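Local coordinates for protein putative oxidoreductase molybdopterin-binding subunit (Sulfolobus tokodaii, PDB 4ZOH) that probably serves as the molybdenum-cofactor-binding subunit of an iron-sulfur oxidoreductase of the xanthine dehydrogenase and aldehyde oxidase family, at residues P164-G169 / G216-A221; T185-Y190 / G480-R485; V206-V211 / V467-T472. One frame throughout, in Å; residues are numbered along the deposited sequence.

Contact 1 of 3, residues P164-G169 / G216-A221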
loop_
_atom_site.group_PDB
_atom_site.type_symbol
_atom_site.label_atom_id
_atom_site.label_comp_id
_atom_site.label_asym_id
_atom_site.label_seq_id
_atom_site.Cartn_x
_atom_site.Cartn_y
_atom_site.Cartn_z
ATOM N N PRO A 164 16.108 11.923 -16.073
ATOM C CA PRO A 164 14.670 11.608 -16.164
ATOM C C PRO A 164 13.924 12.500 -15.181
ATOM O O PRO A 164 14.494 12.893 -14.143
ATOM C CB PRO A 164 14.582 10.158 -15.686
ATOM C CG PRO A 164 15.786 9.952 -14.800
ATOM C CD PRO A 164 16.855 10.853 -15.378
ATOM N N LEU A 165 12.669 12.844 -15.492
ATOM C CA LEU A 165 11.955 13.805 -14.599
ATOM C C LEU A 165 11.620 13.201 -13.231
ATOM O O LEU A 165 11.465 13.942 -12.259
ATOM C CB LEU A 165 10.632 14.212 -15.253
ATOM C CG LEU A 165 10.313 15.672 -15.497
ATOM C CD1 LEU A 165 8.809 15.553 -15.342
ATOM C CD2 LEU A 165 10.800 16.754 -14.534
ATOM N N GLU A 166 11.414 11.898 -13.168
ATOM C CA GLU A 166 11.418 11.210 -11.863
ATOM C C GLU A 166 12.831 10.638 -11.599
ATOM O O GLU A 166 13.375 9.817 -12.401
ATOM C CB GLU A 166 10.394 10.029 -11.772
ATOM C CG GLU A 166 10.277 9.440 -10.348
ATOM C CD GLU A 166 9.955 7.954 -10.306
ATOM O OE1 GLU A 166 9.573 7.443 -9.221
ATOM O OE2 GLU A 166 10.067 7.232 -11.337
ATOM N N THR A 167 13.392 11.025 -10.463
ATOM C CA THR A 167 14.652 10.405 -9.940
ATOM C C THR A 167 14.487 8.952 -9.590
ATOM O O THR A 167 13.398 8.411 -9.686
ATOM C CB THR A 167 15.174 11.089 -8.695
ATOM O OG1 THR A 167 14.240 10.904 -7.635
ATOM C CG2 THR A 167 15.363 12.627 -8.918
ATOM N N ARG A 168 15.620 8.299 -9.303
ATOM C CA ARG A 168 15.622 6.983 -8.652
ATOM C C ARG A 168 14.759 7.094 -7.420
ATOM O O ARG A 168 14.439 8.207 -6.955
ATOM C CB ARG A 168 17.090 6.616 -8.225
ATOM C CG ARG A 168 18.001 6.404 -9.444
ATOM C CD ARG A 168 19.493 6.488 -9.057
ATOM N NE ARG A 168 19.766 7.718 -8.332
ATOM C CZ ARG A 168 20.798 7.924 -7.513
ATOM N NH1 ARG A 168 20.872 9.097 -6.897
ATOM N NH2 ARG A 168 21.755 6.980 -7.366
ATOM N N GLY A 169 14.439 5.947 -6.831
ATOM C CA GLY A 169 13.723 5.971 -5.529
ATOM C C GLY A 169 13.343 4.552 -5.248
ATOM O O GLY A 169 13.214 3.713 -6.192
ATOM N N GLY A 216 18.338 4.893 -19.440
ATOM C CA GLY A 216 19.479 4.044 -19.245
ATOM C C GLY A 216 19.966 4.201 -17.815
ATOM O O GLY A 216 20.543 3.321 -17.316
ATOM N N SER A 217 19.640 5.303 -17.155
ATOM C CA SER A 217 20.078 5.583 -15.811
ATOM C C SER A 217 19.607 4.629 -14.691
ATOM O O SER A 217 20.132 4.767 -13.583
ATOM C CB SER A 217 19.771 7.025 -15.443
ATOM O OG SER A 217 18.434 7.146 -15.065
ATOM N N LYS A 218 18.628 3.729 -14.960
ATOM C CA LYS A 218 17.987 2.881 -13.941
ATOM C C LYS A 218 18.113 1.366 -14.300
ATOM O O LYS A 218 17.395 0.490 -13.765
ATOM C CB LYS A 218 16.513 3.303 -13.680
ATOM C CG LYS A 218 16.378 4.719 -13.063
ATOM C CD LYS A 218 14.929 5.270 -13.069
ATOM C CE LYS A 218 14.912 6.723 -12.651
ATOM N NZ LYS A 218 13.476 7.217 -12.535
ATOM N N ILE A 219 18.993 1.064 -15.253
ATOM C CA ILE A 219 19.316 -0.346 -15.515
ATOM C C ILE A 219 20.011 -1.000 -14.301
ATOM O O ILE A 219 19.546 -2.017 -13.772
ATOM C CB ILE A 219 20.251 -0.510 -16.733
ATOM C CG1 ILE A 219 19.596 0.081 -17.989
ATOM C CG2 ILE A 219 20.625 -2.010 -16.895
ATOM C CD1 ILE A 219 20.538 -0.018 -19.230
ATOM N N ILE A 220 21.099 -0.361 -13.850
ATOM C CA ILE A 220 21.909 -0.932 -12.795
ATOM C C ILE A 220 21.173 -0.781 -11.468
ATOM O O ILE A 220 20.253 0.068 -11.342
ATOM C CB ILE A 220 23.297 -0.221 -12.726
ATOM C CG1 ILE A 220 23.202 1.254 -12.264
ATOM C CG2 ILE A 220 23.991 -0.374 -14.078
ATOM C CD1 ILE A 220 24.571 1.891 -12.038
ATOM N N ALA A 221 21.559 -1.603 -10.489
ATOM C CA ALA A 221 21.207 -1.305 -9.083
ATOM C C ALA A 221 22.223 -0.326 -8.602
ATOM O O ALA A 221 23.425 -0.565 -8.745
ATOM C CB ALA A 221 21.247 -2.576 -8.219
#

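Contact 2 of 3, residues T185-Y190 / G480-R485. With MCN (pterin cytosine dinucleotide), chain D.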
loop_
_atom_site.group_PDB
_atom_site.type_symbol
_atom_site.label_atom_id
_atom_site.label_comp_id
_atom_site.label_asym_id
_atom_site.label_seq_id
_atom_site.Cartn_x
_atom_site.Cartn_y
_atom_site.Cartn_z
ATOM N N THR A 185 12.987 1.481 -11.283
ATOM C CA THR A 185 14.044 0.739 -11.946
ATOM C C THR A 185 13.602 0.413 -13.384
ATOM O O THR A 185 12.395 0.534 -13.670
ATOM C CB THR A 185 14.356 -0.577 -11.178
ATOM O OG1 THR A 185 15.479 -1.212 -11.767
ATOM C CG2 THR A 185 13.182 -1.538 -11.180
ATOM N N GLN A 186 14.528 -0.067 -14.230
ATOM C CA GLN A 186 14.177 -0.481 -15.628
ATOM C C GLN A 186 13.728 -1.938 -15.773
ATOM O O GLN A 186 13.272 -2.366 -16.837
ATOM C CB GLN A 186 15.282 -0.133 -16.636
ATOM C CG GLN A 186 15.503 1.360 -16.707
ATOM C CD GLN A 186 16.514 1.783 -17.757
ATOM O OE1 GLN A 186 17.278 2.731 -17.530
ATOM N NE2 GLN A 186 16.555 1.082 -18.859
ATOM N N SER A 187 13.813 -2.707 -14.684
ATOM C CA SER A 187 13.406 -4.095 -14.745
ATOM C C SER A 187 13.274 -4.631 -13.340
ATOM O O SER A 187 14.284 -4.719 -12.651
ATOM C CB SER A 187 14.478 -4.963 -15.457
ATOM O OG SER A 187 14.091 -6.336 -15.490
ATOM N N ALA A 188 12.088 -5.085 -12.969
ATOM C CA ALA A 188 11.918 -5.709 -11.631
ATOM C C ALA A 188 12.768 -7.038 -11.508
ATOM O O ALA A 188 13.382 -7.270 -10.508
ATOM C CB ALA A 188 10.458 -5.966 -11.327
ATOM N N HIS A 189 12.831 -7.835 -12.565
ATOM C CA HIS A 189 13.392 -9.168 -12.505
ATOM C C HIS A 189 14.903 -9.105 -12.419
ATOM O O HIS A 189 15.488 -9.877 -11.645
ATOM C CB HIS A 189 12.901 -9.984 -13.703
ATOM C CG HIS A 189 11.427 -9.832 -13.948
ATOM N ND1 HIS A 189 10.479 -10.544 -13.235
ATOM C CD2 HIS A 189 10.735 -9.053 -14.825
ATOM C CE1 HIS A 189 9.264 -10.209 -13.667
ATOM N NE2 HIS A 189 9.390 -9.314 -14.633
ATOM N N TYR A 190 15.502 -8.143 -13.125
ATOM C CA TYR A 190 16.944 -7.905 -13.074
ATOM C C TYR A 190 17.405 -7.293 -11.741
ATOM O O TYR A 190 18.371 -7.762 -11.131
ATOM C CB TYR A 190 17.418 -7.059 -14.266
ATOM C CG TYR A 190 18.894 -6.809 -14.289
ATOM C CD1 TYR A 190 19.817 -7.878 -14.342
ATOM C CD2 TYR A 190 19.372 -5.508 -14.294
ATOM C CE1 TYR A 190 21.194 -7.622 -14.355
ATOM C CE2 TYR A 190 20.730 -5.231 -14.315
ATOM C CZ TYR A 190 21.628 -6.294 -14.362
ATOM O OH TYR A 190 22.944 -5.953 -14.359
ATOM N N GLY A 480 14.207 -7.306 -19.318
ATOM C CA GLY A 480 14.013 -5.876 -19.032
ATOM C C GLY A 480 13.845 -4.998 -20.274
ATOM O O GLY A 480 13.766 -5.519 -21.370
ATOM N N THR A 481 13.742 -3.672 -20.065
ATOM C CA THR A 481 13.562 -2.676 -21.110
ATOM C C THR A 481 14.799 -1.820 -21.127
ATOM O O THR A 481 15.091 -1.106 -20.198
ATOM C CB THR A 481 12.253 -1.838 -20.896
ATOM O OG1 THR A 481 11.120 -2.691 -21.139
ATOM C CG2 THR A 481 12.190 -0.582 -21.793
ATOM N N TRP A 482 15.545 -1.988 -22.221
ATOM C CA TRP A 482 16.821 -1.301 -22.555
ATOM C C TRP A 482 17.274 -1.889 -23.921
ATOM O O TRP A 482 16.663 -2.833 -24.418
ATOM C CB TRP A 482 17.913 -1.535 -21.489
ATOM C CG TRP A 482 18.089 -3.006 -21.067
ATOM C CD1 TRP A 482 18.499 -4.068 -21.866
ATOM C CD2 TRP A 482 17.790 -3.580 -19.768
ATOM N NE1 TRP A 482 18.503 -5.247 -21.110
ATOM C CE2 TRP A 482 18.095 -4.960 -19.827
ATOM C CE3 TRP A 482 17.351 -3.043 -18.543
ATOM C CZ2 TRP A 482 17.982 -5.806 -18.697
ATOM C CZ3 TRP A 482 17.216 -3.893 -17.449
ATOM C CH2 TRP A 482 17.555 -5.246 -17.522
ATOM N N GLY A 483 18.334 -1.360 -24.526
ATOM C CA GLY A 483 18.795 -1.841 -25.853
ATOM C C GLY A 483 17.697 -1.950 -26.936
ATOM O O GLY A 483 17.799 -2.816 -27.835
ATOM N N SER A 484 16.646 -1.114 -26.825
ATOM C CA SER A 484 15.583 -1.021 -27.817
ATOM C C SER A 484 15.154 -2.418 -28.230
ATOM O O SER A 484 15.065 -2.765 -29.421
ATOM C CB SER A 484 16.058 -0.170 -28.972
ATOM O OG SER A 484 16.520 1.114 -28.500
ATOM N N ARG A 485 14.863 -3.210 -27.209
ATOM C CA ARG A 485 14.597 -4.627 -27.355
ATOM C C ARG A 485 13.161 -4.959 -27.066
ATOM O O ARG A 485 12.704 -6.046 -27.382
ATOM C CB ARG A 485 15.528 -5.446 -26.376
ATOM C CG ARG A 485 15.096 -5.374 -24.886
ATOM C CD ARG A 485 16.184 -5.926 -23.911
ATOM N NE ARG A 485 16.382 -7.362 -24.094
ATOM C CZ ARG A 485 15.528 -8.306 -23.665
ATOM N NH1 ARG A 485 14.451 -7.935 -22.970
ATOM N NH2 ARG A 485 15.746 -9.617 -23.906
HETATM N N1 MCN D . 8.017 0.554 -31.991
HETATM C C2 MCN D . 7.219 0.100 -33.028
HETATM N N3 MCN D . 7.754 -0.536 -34.117
HETATM C C4 MCN D . 9.133 -0.709 -34.165
HETATM C C5 MCN D . 9.949 -0.256 -33.130
HETATM C C6 MCN D . 9.387 0.363 -32.013
HETATM O O2 MCN D . 5.990 0.230 -33.032
HETATM N N4 MCN D . 9.630 -1.322 -35.218
HETATM C "C1'" MCN D . 7.350 1.199 -30.858
HETATM C C2D MCN D . 7.044 0.154 -29.783
HETATM O "O2'" MCN D . 5.763 -0.388 -29.897
HETATM C "C3'" MCN D . 7.066 0.971 -28.519
HETATM C C4D MCN D . 8.286 1.756 -28.771
HETATM O O4D MCN D . 8.213 2.111 -30.219
HETATM O "O3'" MCN D . 5.974 1.813 -28.384
HETATM C "C5'" MCN D . 9.224 0.631 -28.376
HETATM O "O5'" MCN D . 10.454 0.870 -28.754
HETATM P PA MCN D . 11.622 -0.259 -28.735
HETATM O O1A MCN D . 11.262 -1.656 -28.614
HETATM O O2A MCN D . 12.392 0.253 -29.920
HETATM O O3A MCN D . 12.422 0.369 -27.389
HETATM P PB MCN D . 12.003 -0.050 -25.888
HETATM O O1B MCN D . 12.782 -1.307 -25.534
HETATM O O2B MCN D . 10.564 -0.114 -25.616
HETATM O O3B MCN D . 12.542 1.178 -25.153
HETATM C C10 MCN D . 13.897 1.283 -24.635
HETATM C "C9'" MCN D . 14.528 2.587 -25.056
HETATM C "C8'" MCN D . 15.756 2.866 -24.365
HETATM S "S8'" MCN D . 17.062 1.690 -24.382
HETATM C "C7'" MCN D . 16.010 4.073 -23.786
HETATM S "S7'" MCN D . 17.581 4.492 -23.051
HETATM C "C6'" MCN D . 15.065 5.171 -23.842
HETATM C C7 MCN D . 14.018 4.927 -24.979
HETATM O "O9'" MCN D . 13.554 3.601 -24.829
HETATM N "N5'" MCN D . 14.441 5.464 -22.553
HETATM C C4A MCN D . 13.149 6.012 -22.424
HETATM N "N8'" MCN D . 12.865 5.867 -24.826
HETATM C C4B MCN D . 12.383 6.234 -23.604
HETATM N "N1'" MCN D . 11.171 6.793 -23.568
HETATM C "C2'" MCN D . 10.640 7.110 -22.390
HETATM N "N2'" MCN D . 9.435 7.640 -22.386
HETATM N "N3'" MCN D . 11.336 6.927 -21.149
HETATM C "C4'" MCN D . 12.640 6.379 -21.154
HETATM O "O4'" MCN D . 13.269 6.227 -20.067
#

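Contact 3 of 3, residues V206-V211 / V467-T472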
loop_
_atom_site.group_PDB
_atom_site.type_symbol
_atom_site.label_atom_id
_atom_site.label_comp_id
_atom_site.label_asym_id
_atom_site.label_seq_id
_atom_site.Cartn_x
_atom_site.Cartn_y
_atom_site.Cartn_z
ATOM N N VAL A 206 10.376 -8.131 -6.185
ATOM C CA VAL A 206 10.631 -6.795 -6.659
ATOM C C VAL A 206 9.376 -6.289 -7.446
ATOM O O VAL A 206 8.747 -7.020 -8.193
ATOM C CB VAL A 206 11.949 -6.651 -7.467
ATOM C CG1 VAL A 206 12.098 -5.228 -7.950
ATOM C CG2 VAL A 206 13.170 -6.864 -6.500
ATOM N N ILE A 207 9.042 -5.030 -7.238
ATOM C CA ILE A 207 7.931 -4.377 -7.929
ATOM C C ILE A 207 8.491 -3.127 -8.582
ATOM O O ILE A 207 9.001 -2.248 -7.893
ATOM C CB ILE A 207 6.773 -4.049 -6.963
ATOM C CG1 ILE A 207 6.159 -5.369 -6.461
ATOM C CG2 ILE A 207 5.709 -3.163 -7.664
ATOM C CD1 ILE A 207 5.122 -5.229 -5.371
ATOM N N GLN A 208 8.413 -3.096 -9.922
ATOM C CA GLN A 208 8.581 -1.860 -10.667
ATOM C C GLN A 208 7.204 -1.220 -10.814
ATOM O O GLN A 208 6.386 -1.727 -11.573
ATOM C CB GLN A 208 9.161 -2.151 -12.024
ATOM C CG GLN A 208 9.270 -0.965 -12.984
ATOM C CD GLN A 208 9.483 -1.473 -14.438
ATOM O OE1 GLN A 208 8.882 -2.459 -14.839
ATOM N NE2 GLN A 208 10.440 -0.882 -15.150
ATOM N N PRO A 209 6.940 -0.131 -10.095
ATOM C CA PRO A 209 5.605 0.572 -10.178
ATOM C C PRO A 209 5.733 1.504 -11.422
ATOM O O PRO A 209 6.679 1.280 -12.248
ATOM C CB PRO A 209 5.574 1.391 -8.875
ATOM C CG PRO A 209 7.022 1.783 -8.690
ATOM C CD PRO A 209 7.848 0.564 -9.150
ATOM N N ASP A 210 4.904 2.531 -11.550
ATOM C CA ASP A 210 5.139 3.472 -12.665
ATOM C C ASP A 210 6.521 4.093 -12.502
ATOM O O ASP A 210 6.889 4.493 -11.409
ATOM C CB ASP A 210 4.013 4.578 -12.741
ATOM C CG ASP A 210 2.646 3.957 -12.988
ATOM O OD1 ASP A 210 2.538 3.207 -13.992
ATOM O OD2 ASP A 210 1.720 4.088 -12.151
ATOM N N VAL A 211 7.246 4.234 -13.608
ATOM C CA VAL A 211 8.530 4.869 -13.587
ATOM C C VAL A 211 8.548 6.109 -14.480
ATOM O O VAL A 211 8.249 6.027 -15.681
ATOM C CB VAL A 211 9.590 3.808 -14.065
ATOM C CG1 VAL A 211 11.007 4.427 -14.210
ATOM C CG2 VAL A 211 9.501 2.607 -13.116
ATOM N N VAL A 467 -2.752 -5.642 -20.211
ATOM C CA VAL A 467 -1.344 -5.916 -20.240
ATOM C C VAL A 467 -0.706 -5.427 -18.932
ATOM O O VAL A 467 -0.870 -4.230 -18.558
ATOM C CB VAL A 467 -0.667 -5.214 -21.428
ATOM C CG1 VAL A 467 0.839 -5.560 -21.497
ATOM C CG2 VAL A 467 -1.354 -5.636 -22.736
ATOM N N ARG A 468 0.017 -6.348 -18.256
ATOM C CA ARG A 468 0.664 -6.087 -16.944
ATOM C C ARG A 468 2.148 -6.399 -17.014
ATOM O O ARG A 468 2.580 -7.153 -17.884
ATOM C CB ARG A 468 -0.027 -6.965 -15.887
ATOM C CG ARG A 468 -1.479 -6.555 -15.649
ATOM C CD ARG A 468 -1.525 -5.336 -14.733
ATOM N NE ARG A 468 -1.133 -5.753 -13.373
ATOM C CZ ARG A 468 -0.047 -5.362 -12.696
ATOM N NH1 ARG A 468 0.802 -4.524 -13.257
ATOM N NH2 ARG A 468 0.210 -5.882 -11.468
ATOM N N TRP A 469 2.948 -5.822 -16.120
ATOM C CA TRP A 469 4.387 -6.081 -16.040
ATOM C C TRP A 469 4.901 -5.585 -14.679
ATOM O O TRP A 469 4.152 -4.863 -14.007
ATOM C CB TRP A 469 5.146 -5.295 -17.149
ATOM C CG TRP A 469 5.132 -3.765 -17.085
ATOM C CD1 TRP A 469 6.092 -2.990 -16.531
ATOM C CD2 TRP A 469 4.157 -2.854 -17.633
ATOM N NE1 TRP A 469 5.787 -1.665 -16.665
ATOM C CE2 TRP A 469 4.589 -1.555 -17.327
ATOM C CE3 TRP A 469 2.927 -3.019 -18.294
ATOM C CZ2 TRP A 469 3.885 -0.389 -17.708
ATOM C CZ3 TRP A 469 2.186 -1.843 -18.674
ATOM C CH2 TRP A 469 2.698 -0.535 -18.370
ATOM N N GLY A 470 6.164 -5.918 -14.325
ATOM C CA GLY A 470 6.848 -5.198 -13.262
ATOM C C GLY A 470 6.613 -5.718 -11.843
ATOM O O GLY A 470 6.933 -5.036 -10.900
ATOM N N ASP A 471 6.108 -6.937 -11.716
ATOM C CA ASP A 471 6.022 -7.633 -10.434
ATOM C C ASP A 471 6.597 -9.027 -10.619
ATOM O O ASP A 471 6.129 -9.784 -11.469
ATOM C CB ASP A 471 4.584 -7.717 -9.916
ATOM C CG ASP A 471 4.456 -8.329 -8.508
ATOM O OD1 ASP A 471 5.391 -8.927 -7.920
ATOM O OD2 ASP A 471 3.355 -8.223 -7.960
ATOM N N THR A 472 7.630 -9.351 -9.840
ATOM C CA THR A 472 8.317 -10.664 -9.971
ATOM C C THR A 472 7.362 -11.776 -9.580
ATOM O O THR A 472 7.634 -12.985 -9.858
ATOM C CB THR A 472 9.621 -10.722 -9.130
ATOM O OG1 THR A 472 9.277 -10.535 -7.762
ATOM C CG2 THR A 472 10.604 -9.632 -9.528
#

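Contact 1 of 3, residues P164-G169 / G216-A221
S217 presents its hydroxyl to the ring of P164, with OG 3.9 Å from P164 CG. It follows G216, which touches the pterin cofactor and opens a type I beta turn ending at I219. A chi1 of 81° sets S217 OG between the backbone N and the carbonyl carbon, where it is hydrogen-bonded to A214 O; a small hydroxyl suits this buried spot against a proline ring. K218 contributes more to the contact than any other residue. Its chain, extended beyond CG, runs slantwise across P164, with K218 CE 4.0 Å from P164 CG, and alongside the backbone of R168. At the tip K218 NZ reaches E166 O at 2.6 Å, standing above the carbonyl plane, 46° out of it, and makes a weak bond to T167 O at 3.1 Å. A long salt bridge of 3.6 Å joins K218 NZ to E166 OE2, which is also hydrogen-bonded to S184 OG and to G212 N, its main partner. S184 OG and G213 O also bind NZ, and the many oxygens would probably stabilise the buried ammonium charge. Without the long chain and its charge, a leucine in place of K218 would probably leave the carbonyls of E166 and T167 without their donor. The loop between strands 149-161 and 170-174 is thus tied to the one leading into helix 223-235, while helix 245-251 touches T167 and helix 288-304 receives I220.

Contact 2 of 3, residues T185-Y190 / G480-R485
Y190 and W482 form an offset edge-to-face pair, the indole edge directed at the phenol face, with the ring of Y190 and the six-membered ring of W482 5.5 Å apart at their centroids and their planes at 74°. W482 CH2 makes the closest approach, 3.7 Å from Y190 CD2. A chi1 of 48° lays the indole back over its own chain, with G480 C over the ring centre. S187 CB packs on the same benzo part, 3.6 Å from W482 CZ3. Glycine suits position 480, since a beta carbon there would collide with both S187 and the indole.

Hydrogen bonds supply the polar half. Q186 NE2 donates to T481 O at 3.0 Å, in the carbonyl plane and in the plane of its own amide, while Q186 OE1 accepts from K218 N, so both ends of the amide are held. S187 is the N-cap of helix 188-199: its OG accepts from Y190 N and itself bonds to I479 O. R485 NH1 donates to G480 O at 3.0 Å and forms a salt bridge with E421.

Residues 481-485 all touch the cofactor: G483 N lies 3.3 Å from S8' of the pterin cytosine dinucleotide and R485 N bonds weakly to O1B. With the W482 side chain about 4 Å from the molybdenum atom (nearest atoms), this segment is part of the molybdopterin-site wall, consistent with the xanthine dehydrogenase and aldehyde oxidase family.

Contact 3 of 3, residues V206-V211 / V467-T472
I207 and D471 are joined by a single beta bridge in antiparallel register, which adds the 470-472 backbone to strand 204-207, the outermost strand of its sheet within this chain. The tight part is backbone. T472 N donates to V206 O at 3.1 Å, and V206 N returns a bond to T472 OG1, which chi1 of 61° turns toward it; threonine thus supplies a side-chain acceptor where the backbone pairing stops. Q208 N gives a 2.6 Å bond to G470 O. Glycine suits position 470: its phi is positive, and a beta carbon would strike Q208 O.

Packing is looser where I207, partly exposed, lies alongside the buried D471. There I207 CG1 rests 3.9 Å from D471 OD1, the two side chains pointing the same way, and the carboxylate has its main partners in R205 and E473 N. Beyond it, R468 reaches E473 of the second subunit, another copy of this protein.

Q208 is held chiefly through NE2, by T185 O and G440 O. Its OE1 meets the edge of the W469 indole, in the ring plane, 3.3 Å from W469 CD1, with the amide and ring planes nearly perpendicular.

In the fold
Along the chain the six segments run 164-169, 185-190, 206-211, 216-221, 467-472 and 480-485. Contact 1 interleaves with both others, and contact 3 lies inside the loop closed by contact 2. Centres are about 11 Å apart for contacts 1 and 2 and for contacts 2 and 3, and about 15 Å for contacts 1 and 3. Contact 1 stays within the first molybdopterin cofactor-binding range, whereas contacts 2 and 3 join it to the second. Contacts 1 and 2 touch through K218 and Q186, and contacts 1 and 3 through E166 and V211. Helix 188-199 and strand 204-207 follow each other in the chain and serve contacts 2 and 3, while segment 467-472 meets the second subunit.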